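Long-range contacts in erythrocyte membrane protein 1 (Plasmodium falciparum, PDB 2XU0), which probably binds receptors on host cell surfaces, here as the N-terminal segment and first Duffy-binding-like domain, in the rosetting region of the protein: residues S21-L26 and A276-K281; Q102-E107 and K166-Y171; E321-I326 and I452-P457. The protein carries 10 engineered substitutions. One frame throughout, in Å; residues are numbered along the deposited sequence. Where two conformers were deposited one is given.

Contact 1: S21-L26 and A276-K281; sequences SARNVL and ADYFRK
Arg23 reaches from the first turn of helix 22-39 to the edge of strand 279-281. Its two terminal nitrogens close on one oxygen. Arg23 NH2 and NH1 both donate hydrogen bonds to Phe279 O, at 2.8 and 2.9 Å, from opposite faces of that carbonyl's plane. NH1 also makes a weak hydrogen bond to Tyr278 OH, whose ring plane is turned 70° from the guanidinium. CG of Arg23 stands anti to the backbone N (chi1 -173°), and the bend at chi3 turns the end onto the strand. Beside it, Lys281 N donates to Asn24 OD1 at 3.0 Å, almost straight but from above the amide plane; Asn24 ND2 turns to Ser18 O. Arg23, Asn24 and Tyr278 are buried. Phe279 and Lys281 form the partly exposed side, where Glu17 O and Leu15 O hold Lys281 NZ. A water bridges Asn24 O, Arg280 NE and Lys281 O, and Arg280 NH2 bonds to Asn28 OD1. The contact joins the N-terminal segment to the Duffy-binding-like domain. Glu17 makes a salt bridge to Arg23 NH2, and Glu27 OE2 is hydrogen-bonded to Tyr278 OH. The axis of 22-26 runs at 72° to that of strand 279-281, with helices 186-204 and 311-338 close by and strand 287-289 pairing antiparallel with 279-281.

Contact 2: Q102-E107 and K166-Y171; sequences QNRFDE and KYEGNY
Arg104 and Glu168 form a two-pronged salt bridge. Arg104 NH2 donates to Glu168 OE1 at 2.6 Å, nearly straight. Arg104 NH1 donates to Glu168 OE2 at 2.7 Å and meets its syn lone pair. The guanidinium and carboxylate planes are 39° apart, so the pairing is twisted rather than flat. Both carboxylate oxygens have a second partner: Cys139 N for OE1 and Ser195 OG for OE2. Four bonds therefore hold this buried group, which would be expected to keep it ionised. Arg104 NH1 adds a weak bond to Arg134 O.

The loop makes a type I beta turn from Asn103 to Asp106 and is bonded to helix 154-175 of the Duffy-binding-like domain by Arg104. The turn brings its backbone to the end of Tyr171. Arg104 N donates to Tyr171 OH at 2.9 Å, and the same hydroxyl has a weak bond to Asp175 OD2. Tyr171 CG is anti to its own backbone N (chi1 169°), which directs the ring at the turn. The ring and the Arg104 guanidinium are nearly parallel, 3° apart, with Tyr171 CD2 over one guanidinium face near the rim. Gln102 CB packs 3.7 Å from Tyr171 CE1. Phe105 CE2 meets Tyr171 CE2 at 3.9 Å, and the Phe105 ring also meets that of His176.

Contact 3: E321-I326 and I452-P457; sequences EEFCRI and IDFNKP
The rings of Phe323 and Phe454 meet with Phe323 CD2 in the plane of the Phe454 ring, at its edge. Phe323 CD2 lies 3.8 Å from Phe454 CZ. Seen from Phe323, the approach is oblique. The Phe323 ring also meets the rings of Trp319, Trp383 and Phe461, so it belongs to an aromatic cluster. Cys324 SG lies obliquely to the Phe454 ring, 5.2 Å from its centroid, in a sulfur-aromatic contact. Cys324 SG lies 3.8 Å from both Ile452 CG1 and CG2. Ile452 CD1 reaches on to Phe323 CE2 at 4.2 Å. CG of Phe323 is anti to the backbone N (chi1 161°), which carries the ring toward the loop. No hydrogen bond joins the two segments; the join is apolar and buried. The disulfide of Cys324 ties helix 311-338 to Cys442 of helix 440-443, shortly before the loop. A type I beta turn runs from Asp453 to Lys456 within the loop. Helix 311-338 meets this loop between helices 440-443 and 457-460. Helix 429-437 packs against Phe454, and helix 371-407 against Phe323, within the C-terminal Duffy-binding-like subdomain.

Contacts 2 and 3 touch directly. Phe105 O of contact 2 and Arg325 NH2 of contact 3 are 2.9 Å apart, probably a hydrogen bond, and Glu107 O packs 3.4 Å from Ile326 CG2. Their centres are still about 23 Å apart. Contact 1 touches neither: its nearest atoms are about 7 Å from contact 3 and about 11 Å from contact 2. Helix 311-338 provides one side of contact 3 and also packs against residues of the other two contacts. Along the chain, contact 2 falls between the two segments of contact 1, and contact 3 follows both. All three lie away from the magnesium site and the proline pocket.

Contact 1: S21-L26 and A276-K281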
loop_
_atom_site.group_PDB
_atom_site.type_symbol
_atom_site.label_atom_id
_atom_site.label_comp_id
_atom_site.label_asym_id
_atom_site.label_seq_id
_atom_site.Cartn_x
_atom_site.Cartn_y
_atom_site.Cartn_z
ATOM N N SER A 21 -7.498 12.908 0.980
ATOM C CA SER A 21 -6.322 12.022 0.942
ATOM C C SER A 21 -6.591 11.083 -0.225
ATOM O O SER A 21 -7.774 10.877 -0.574
ATOM C CB SER A 21 -6.209 11.210 2.240
ATOM O OG SER A 21 -7.221 10.217 2.334
ATOM N N ALA A 22 -5.527 10.541 -0.861
ATOM C CA ALA A 22 -5.715 9.628 -1.998
ATOM C C ALA A 22 -6.533 8.447 -1.609
ATOM O O ALA A 22 -7.375 8.061 -2.386
ATOM C CB ALA A 22 -4.360 9.173 -2.582
ATOM N N ARG A 23 -6.296 7.854 -0.399
ATOM C CA ARG A 23 -7.088 6.730 0.079
ATOM C C ARG A 23 -8.578 7.062 0.091
ATOM O O ARG A 23 -9.365 6.275 -0.408
ATOM C CB ARG A 23 -6.613 6.217 1.467
ATOM C CG ARG A 23 -7.361 4.916 1.884
ATOM C CD ARG A 23 -6.906 4.340 3.234
ATOM N NE ARG A 23 -7.177 5.245 4.357
ATOM C CZ ARG A 23 -8.342 5.320 5.002
ATOM N NH1 ARG A 23 -9.363 4.551 4.643
ATOM N NH2 ARG A 23 -8.505 6.189 5.989
ATOM N N ASN A 24 -8.968 8.195 0.669
ATOM C CA ASN A 24 -10.366 8.605 0.721
ATOM C C ASN A 24 -10.957 8.856 -0.651
ATOM O O ASN A 24 -12.061 8.382 -0.941
ATOM C CB ASN A 24 -10.561 9.848 1.670
ATOM C CG ASN A 24 -10.592 9.445 3.105
ATOM O OD1 ASN A 24 -11.067 8.364 3.432
ATOM N ND2 ASN A 24 -10.059 10.274 3.992
ATOM N N VAL A 25 -10.218 9.564 -1.516
ATOM C CA VAL A 25 -10.713 9.848 -2.876
ATOM C C VAL A 25 -10.859 8.540 -3.686
ATOM O O VAL A 25 -11.871 8.352 -4.339
ATOM C CB VAL A 25 -9.842 10.921 -3.581
ATOM C CG1 VAL A 25 -10.115 10.995 -5.086
ATOM C CG2 VAL A 25 -10.033 12.293 -2.917
ATOM N N LEU A 26 -9.894 7.617 -3.578
ATOM C CA LEU A 26 -9.953 6.371 -4.351
ATOM C C LEU A 26 -11.068 5.474 -3.849
ATOM O O LEU A 26 -11.750 4.857 -4.665
ATOM C CB LEU A 26 -8.582 5.628 -4.376
ATOM C CG LEU A 26 -7.359 6.385 -4.948
ATOM C CD1 LEU A 26 -6.040 5.708 -4.531
ATOM C CD2 LEU A 26 -7.430 6.529 -6.437
ATOM N N ALA A 276 -9.949 -1.821 16.907
ATOM C CA ALA A 276 -9.457 -1.455 15.571
ATOM C C ALA A 276 -10.644 -1.407 14.635
ATOM O O ALA A 276 -11.418 -2.362 14.538
ATOM C CB ALA A 276 -8.420 -2.453 15.077
ATOM N N ASP A 277 -10.816 -0.280 13.972
ATOM C CA ASP A 277 -11.928 -0.136 13.033
ATOM C C ASP A 277 -11.461 0.570 11.777
ATOM O O ASP A 277 -10.500 1.343 11.835
ATOM C CB ASP A 277 -13.106 0.637 13.684
ATOM C CG ASP A 277 -13.842 -0.193 14.715
ATOM O OD1 ASP A 277 -14.697 -1.019 14.313
ATOM O OD2 ASP A 277 -13.471 -0.115 15.908
ATOM N N TYR A 278 -12.120 0.300 10.644
ATOM C CA TYR A 278 -11.750 0.974 9.393
ATOM C C TYR A 278 -12.476 2.312 9.313
ATOM O O TYR A 278 -13.693 2.371 9.518
ATOM C CB TYR A 278 -12.109 0.108 8.174
ATOM C CG TYR A 278 -11.506 0.622 6.879
ATOM C CD1 TYR A 278 -10.135 0.552 6.651
ATOM C CD2 TYR A 278 -12.306 1.168 5.882
ATOM C CE1 TYR A 278 -9.571 1.041 5.479
ATOM C CE2 TYR A 278 -11.756 1.609 4.675
ATOM C CZ TYR A 278 -10.384 1.539 4.480
ATOM O OH TYR A 278 -9.785 2.050 3.356
ATOM N N PHE A 279 -11.743 3.375 9.006
ATOM C CA PHE A 279 -12.361 4.685 8.880
ATOM C C PHE A 279 -12.078 5.258 7.513
ATOM O O PHE A 279 -10.943 5.185 7.029
ATOM C CB PHE A 279 -11.821 5.669 9.943
ATOM C CG PHE A 279 -12.077 5.329 11.390
ATOM C CD1 PHE A 279 -13.050 6.002 12.117
ATOM C CD2 PHE A 279 -11.296 4.383 12.049
ATOM C CE1 PHE A 279 -13.240 5.732 13.476
ATOM C CE2 PHE A 279 -11.502 4.098 13.405
ATOM C CZ PHE A 279 -12.479 4.771 14.108
ATOM N N ARG A 280 -13.088 5.893 6.919
ATOM C CA ARG A 280 -12.968 6.590 5.633
ATOM C C ARG A 280 -13.961 7.735 5.590
ATOM O O ARG A 280 -14.943 7.711 6.340
ATOM C CB ARG A 280 -13.117 5.639 4.421
ATOM C CG ARG A 280 -14.315 4.699 4.478
ATOM C CD ARG A 280 -14.681 4.169 3.113
ATOM N NE ARG A 280 -15.251 5.241 2.311
ATOM C CZ ARG A 280 -16.549 5.470 2.178
ATOM N NH1 ARG A 280 -17.436 4.648 2.728
ATOM N NH2 ARG A 280 -16.974 6.498 1.465
ATOM N N LYS A 281 -13.678 8.764 4.778
ATOM C CA LYS A 281 -14.532 9.943 4.659
ATOM C C LYS A 281 -15.114 10.077 3.285
ATOM O O LYS A 281 -14.472 9.709 2.308
ATOM C CB LYS A 281 -13.775 11.238 5.002
ATOM C CG LYS A 281 -13.344 11.295 6.456
ATOM C CD LYS A 281 -12.673 12.589 6.783
ATOM C CE LYS A 281 -12.145 12.541 8.197
ATOM N NZ LYS A 281 -11.356 13.756 8.506
HETATM O O HOH W 1 -13.773 7.346 1.217
#

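Contact 2: Q102-E107 and K166-Y171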
loop_
_atom_site.group_PDB
_atom_site.type_symbol
_atom_site.label_atom_id
_atom_site.label_comp_id
_atom_site.label_asym_id
_atom_site.label_seq_id
_atom_site.Cartn_x
_atom_site.Cartn_y
_atom_site.Cartn_z
ATOM N N GLN A 102 9.485 -11.991 6.446
ATOM C CA GLN A 102 8.685 -11.186 7.365
ATOM C C GLN A 102 9.353 -9.825 7.384
ATOM O O GLN A 102 10.175 -9.567 6.507
ATOM C CB GLN A 102 8.566 -11.845 8.766
ATOM C CG GLN A 102 9.897 -12.211 9.463
ATOM C CD GLN A 102 10.514 -13.500 8.967
ATOM O OE1 GLN A 102 9.856 -14.546 8.864
ATOM N NE2 GLN A 102 11.800 -13.448 8.645
ATOM N N ASN A 103 9.049 -8.968 8.351
ATOM C CA ASN A 103 9.609 -7.616 8.408
ATOM C C ASN A 103 9.236 -6.776 7.173
ATOM O O ASN A 103 10.010 -5.938 6.713
ATOM C CB ASN A 103 11.119 -7.582 8.760
ATOM C CG ASN A 103 11.391 -7.272 10.213
ATOM O OD1 ASN A 103 11.835 -8.135 10.983
ATOM N ND2 ASN A 103 11.104 -6.037 10.625
ATOM N N ARG A 104 7.992 -6.984 6.681
ATOM C CA ARG A 104 7.409 -6.281 5.530
ATOM C C ARG A 104 7.369 -4.789 5.784
ATOM O O ARG A 104 7.448 -4.009 4.838
ATOM C CB ARG A 104 5.982 -6.789 5.252
ATOM C CG ARG A 104 5.906 -8.269 4.934
ATOM C CD ARG A 104 4.696 -8.541 4.119
ATOM N NE ARG A 104 4.050 -9.797 4.461
ATOM C CZ ARG A 104 2.800 -10.091 4.138
ATOM N NH1 ARG A 104 2.064 -9.228 3.443
ATOM N NH2 ARG A 104 2.272 -11.246 4.505
ATOM N N PHE A 105 7.278 -4.388 7.061
ATOM C CA PHE A 105 7.173 -2.989 7.468
ATOM C C PHE A 105 8.447 -2.332 7.908
ATOM O O PHE A 105 8.419 -1.146 8.223
ATOM C CB PHE A 105 6.054 -2.784 8.503
ATOM C CG PHE A 105 4.716 -3.365 8.108
ATOM C CD1 PHE A 105 3.895 -2.710 7.193
ATOM C CD2 PHE A 105 4.263 -4.552 8.667
ATOM C CE1 PHE A 105 2.670 -3.263 6.809
ATOM C CE2 PHE A 105 3.039 -5.100 8.286
ATOM C CZ PHE A 105 2.240 -4.440 7.375
ATOM N N ASP A 106 9.584 -3.053 7.857
ATOM C CA ASP A 106 10.887 -2.521 8.262
ATOM C C ASP A 106 11.256 -1.316 7.424
ATOM O O ASP A 106 10.966 -1.296 6.232
ATOM C CB ASP A 106 11.978 -3.613 8.144
ATOM C CG ASP A 106 13.347 -3.165 8.602
ATOM O OD1 ASP A 106 13.613 -3.239 9.813
ATOM O OD2 ASP A 106 14.140 -2.709 7.746
ATOM N N GLU A 107 11.879 -0.303 8.052
ATOM C CA GLU A 107 12.344 0.917 7.407
ATOM C C GLU A 107 13.207 0.689 6.146
ATOM O O GLU A 107 13.282 1.574 5.276
ATOM C CB GLU A 107 13.038 1.849 8.422
ATOM C CG GLU A 107 14.333 1.309 9.032
ATOM C CD GLU A 107 15.210 2.363 9.685
ATOM O OE1 GLU A 107 15.894 3.117 8.955
ATOM O OE2 GLU A 107 15.207 2.441 10.935
ATOM N N LYS A 166 -6.929 -15.662 6.493
ATOM C CA LYS A 166 -6.630 -15.863 7.917
ATOM C C LYS A 166 -5.139 -15.625 8.214
ATOM O O LYS A 166 -4.787 -14.771 9.052
ATOM C CB LYS A 166 -7.058 -17.282 8.352
ATOM C CG LYS A 166 -6.585 -17.677 9.766
ATOM C CD LYS A 166 -6.589 -19.198 9.970
ATOM C CE LYS A 166 -6.058 -19.652 11.318
ATOM N NZ LYS A 166 -4.582 -19.485 11.449
ATOM N N TYR A 167 -4.264 -16.320 7.464
ATOM C CA TYR A 167 -2.821 -16.202 7.684
ATOM C C TYR A 167 -2.238 -14.887 7.336
ATOM O O TYR A 167 -1.489 -14.334 8.151
ATOM C CB TYR A 167 -2.065 -17.363 7.038
ATOM C CG TYR A 167 -2.173 -18.629 7.862
ATOM C CD1 TYR A 167 -3.185 -19.552 7.626
ATOM C CD2 TYR A 167 -1.318 -18.859 8.940
ATOM C CE1 TYR A 167 -3.281 -20.728 8.367
ATOM C CE2 TYR A 167 -1.421 -20.021 9.709
ATOM C CZ TYR A 167 -2.395 -20.961 9.408
ATOM O OH TYR A 167 -2.503 -22.109 10.152
ATOM N N GLU A 168 -2.639 -14.318 6.172
ATOM C CA GLU A 168 -2.167 -12.979 5.762
ATOM C C GLU A 168 -2.524 -11.934 6.841
ATOM O O GLU A 168 -1.668 -11.135 7.239
ATOM C CB GLU A 168 -2.772 -12.590 4.373
ATOM C CG GLU A 168 -2.385 -11.192 3.892
ATOM C CD GLU A 168 -0.905 -10.867 3.774
ATOM O OE1 GLU A 168 -0.095 -11.804 3.574
ATOM O OE2 GLU A 168 -0.565 -9.661 3.802
ATOM N N GLY A 169 -3.784 -11.972 7.298
ATOM C CA GLY A 169 -4.289 -11.109 8.363
ATOM C C GLY A 169 -3.499 -11.280 9.643
ATOM O O GLY A 169 -3.103 -10.296 10.279
ATOM N N ASN A 170 -3.226 -12.561 10.011
ATOM C CA ASN A 170 -2.416 -12.842 11.195
ATOM C C ASN A 170 -1.054 -12.219 11.082
ATOM O O ASN A 170 -0.636 -11.533 12.017
ATOM C CB ASN A 170 -2.340 -14.340 11.474
ATOM C CG ASN A 170 -2.691 -14.644 12.905
ATOM O OD1 ASN A 170 -2.138 -14.060 13.853
ATOM N ND2 ASN A 170 -3.686 -15.488 13.088
ATOM N N TYR A 171 -0.388 -12.331 9.898
ATOM C CA TYR A 171 0.921 -11.688 9.768
ATOM C C TYR A 171 0.776 -10.191 9.945
ATOM O O TYR A 171 1.519 -9.608 10.729
ATOM C CB TYR A 171 1.665 -12.009 8.434
ATOM C CG TYR A 171 2.858 -11.081 8.282
ATOM C CD1 TYR A 171 4.069 -11.368 8.904
ATOM C CD2 TYR A 171 2.718 -9.827 7.688
ATOM C CE1 TYR A 171 5.118 -10.446 8.912
ATOM C CE2 TYR A 171 3.743 -8.886 7.727
ATOM C CZ TYR A 171 4.956 -9.215 8.305
ATOM O OH TYR A 171 5.979 -8.302 8.310
#

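Contact 3: E321-I326 and I452-P457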
loop_
_atom_site.group_PDB
_atom_site.type_symbol
_atom_site.label_atom_id
_atom_site.label_comp_id
_atom_site.label_asym_id
_atom_site.label_seq_id
_atom_site.Cartn_x
_atom_site.Cartn_y
_atom_site.Cartn_z
ATOM N N GLU A 321 2.611 6.854 1.410
ATOM C CA GLU A 321 2.333 6.791 2.851
ATOM C C GLU A 321 3.494 6.169 3.625
ATOM O O GLU A 321 3.916 6.711 4.660
ATOM C CB GLU A 321 1.019 6.032 3.129
ATOM C CG GLU A 321 -0.223 6.887 2.869
ATOM C CD GLU A 321 -0.338 8.030 3.858
ATOM O OE1 GLU A 321 -0.696 7.774 5.030
ATOM O OE2 GLU A 321 0.056 9.158 3.494
ATOM N N GLU A 322 4.024 5.072 3.102
ATOM C CA GLU A 322 5.164 4.348 3.680
ATOM C C GLU A 322 6.436 5.128 3.543
ATOM O O GLU A 322 7.268 5.044 4.437
ATOM C CB GLU A 322 5.307 2.941 3.070
ATOM C CG GLU A 322 4.215 2.008 3.554
ATOM C CD GLU A 322 4.323 1.654 5.028
ATOM O OE1 GLU A 322 5.146 0.768 5.357
ATOM O OE2 GLU A 322 3.646 2.310 5.857
ATOM N N PHE A 323 6.591 5.919 2.445
ATOM C CA PHE A 323 7.751 6.795 2.235
ATOM C C PHE A 323 7.740 7.861 3.342
ATOM O O PHE A 323 8.756 8.069 4.007
ATOM C CB PHE A 323 7.717 7.485 0.817
ATOM C CG PHE A 323 8.597 8.719 0.705
ATOM C CD1 PHE A 323 9.991 8.610 0.731
ATOM C CD2 PHE A 323 8.039 9.995 0.697
ATOM C CE1 PHE A 323 10.799 9.755 0.711
ATOM C CE2 PHE A 323 8.854 11.139 0.660
ATOM C CZ PHE A 323 10.224 11.007 0.683
ATOM N N CYS A 324 6.597 8.560 3.519
ATOM C CA CYS A 324 6.452 9.631 4.525
ATOM C C CYS A 324 6.633 9.085 5.952
ATOM O O CYS A 324 7.260 9.744 6.788
ATOM C CB CYS A 324 5.106 10.322 4.367
ATOM S SG CYS A 324 4.936 11.288 2.843
ATOM N N ARG A 325 6.078 7.899 6.225
ATOM C CA ARG A 325 6.166 7.261 7.542
ATOM C C ARG A 325 7.630 6.937 7.857
ATOM O O ARG A 325 8.123 7.409 8.868
ATOM C CB ARG A 325 5.282 6.015 7.623
ATOM C CG ARG A 325 5.405 5.259 8.960
ATOM C CD ARG A 325 4.552 4.006 8.986
ATOM N NE ARG A 325 5.142 2.897 8.230
ATOM C CZ ARG A 325 6.066 2.060 8.701
ATOM N NH1 ARG A 325 6.546 2.210 9.926
ATOM N NH2 ARG A 325 6.529 1.081 7.941
ATOM N N ILE A 326 8.320 6.200 6.951
ATOM C CA ILE A 326 9.731 5.824 7.055
ATOM C C ILE A 326 10.667 7.036 7.094
ATOM O O ILE A 326 11.642 7.006 7.845
ATOM C CB ILE A 326 10.153 4.734 6.005
ATOM C CG1 ILE A 326 9.349 3.401 6.156
ATOM C CG2 ILE A 326 11.650 4.464 5.984
ATOM C CD1 ILE A 326 9.319 2.836 7.565
ATOM N N ILE A 452 5.741 17.806 3.167
ATOM C CA ILE A 452 5.783 16.927 2.008
ATOM C C ILE A 452 5.002 17.567 0.870
ATOM O O ILE A 452 3.848 17.959 1.068
ATOM C CB ILE A 452 5.225 15.524 2.364
ATOM C CG1 ILE A 452 6.073 14.806 3.471
ATOM C CG2 ILE A 452 5.034 14.672 1.119
ATOM C CD1 ILE A 452 7.525 14.319 3.098
ATOM N N ASP A 453 5.642 17.695 -0.315
ATOM C CA ASP A 453 5.015 18.230 -1.526
ATOM C C ASP A 453 5.607 17.519 -2.713
ATOM O O ASP A 453 6.711 17.865 -3.174
ATOM C CB ASP A 453 5.129 19.762 -1.634
ATOM C CG ASP A 453 4.352 20.395 -2.796
ATOM O OD1 ASP A 453 3.680 19.656 -3.544
ATOM O OD2 ASP A 453 4.397 21.625 -2.936
ATOM N N PHE A 454 4.871 16.507 -3.202
ATOM C CA PHE A 454 5.248 15.680 -4.343
ATOM C C PHE A 454 5.328 16.475 -5.648
ATOM O O PHE A 454 5.979 16.016 -6.597
ATOM C CB PHE A 454 4.403 14.410 -4.443
ATOM C CG PHE A 454 4.666 13.464 -3.277
ATOM C CD1 PHE A 454 5.906 12.837 -3.129
ATOM C CD2 PHE A 454 3.679 13.215 -2.326
ATOM C CE1 PHE A 454 6.149 11.964 -2.051
ATOM C CE2 PHE A 454 3.925 12.371 -1.238
ATOM C CZ PHE A 454 5.154 11.745 -1.110
ATOM N N ASN A 455 4.683 17.678 -5.678
ATOM C CA ASN A 455 4.746 18.599 -6.812
ATOM C C ASN A 455 6.044 19.436 -6.764
ATOM O O ASN A 455 6.313 20.177 -7.687
ATOM C CB ASN A 455 3.506 19.506 -6.872
ATOM C CG ASN A 455 2.252 18.796 -7.274
ATOM O OD1 ASN A 455 1.201 18.881 -6.615
ATOM N ND2 ASN A 455 2.335 18.032 -8.328
ATOM N N LYS A 456 6.847 19.300 -5.703
ATOM C CA LYS A 456 8.136 19.980 -5.561
ATOM C C LYS A 456 9.162 18.912 -5.154
ATOM O O LYS A 456 9.538 18.835 -3.983
ATOM C CB LYS A 456 8.044 21.145 -4.526
ATOM C CG LYS A 456 7.233 22.328 -5.040
ATOM C CD LYS A 456 7.440 23.579 -4.205
ATOM C CE LYS A 456 6.842 24.812 -4.852
ATOM N NZ LYS A 456 7.575 25.225 -6.085
ATOM N N PRO A 457 9.568 18.021 -6.088
ATOM C CA PRO A 457 10.472 16.927 -5.710
ATOM C C PRO A 457 11.775 17.364 -5.052
ATOM O O PRO A 457 12.221 16.722 -4.105
ATOM C CB PRO A 457 10.685 16.162 -7.022
ATOM C CG PRO A 457 9.483 16.478 -7.837
ATOM C CD PRO A 457 9.194 17.926 -7.510
#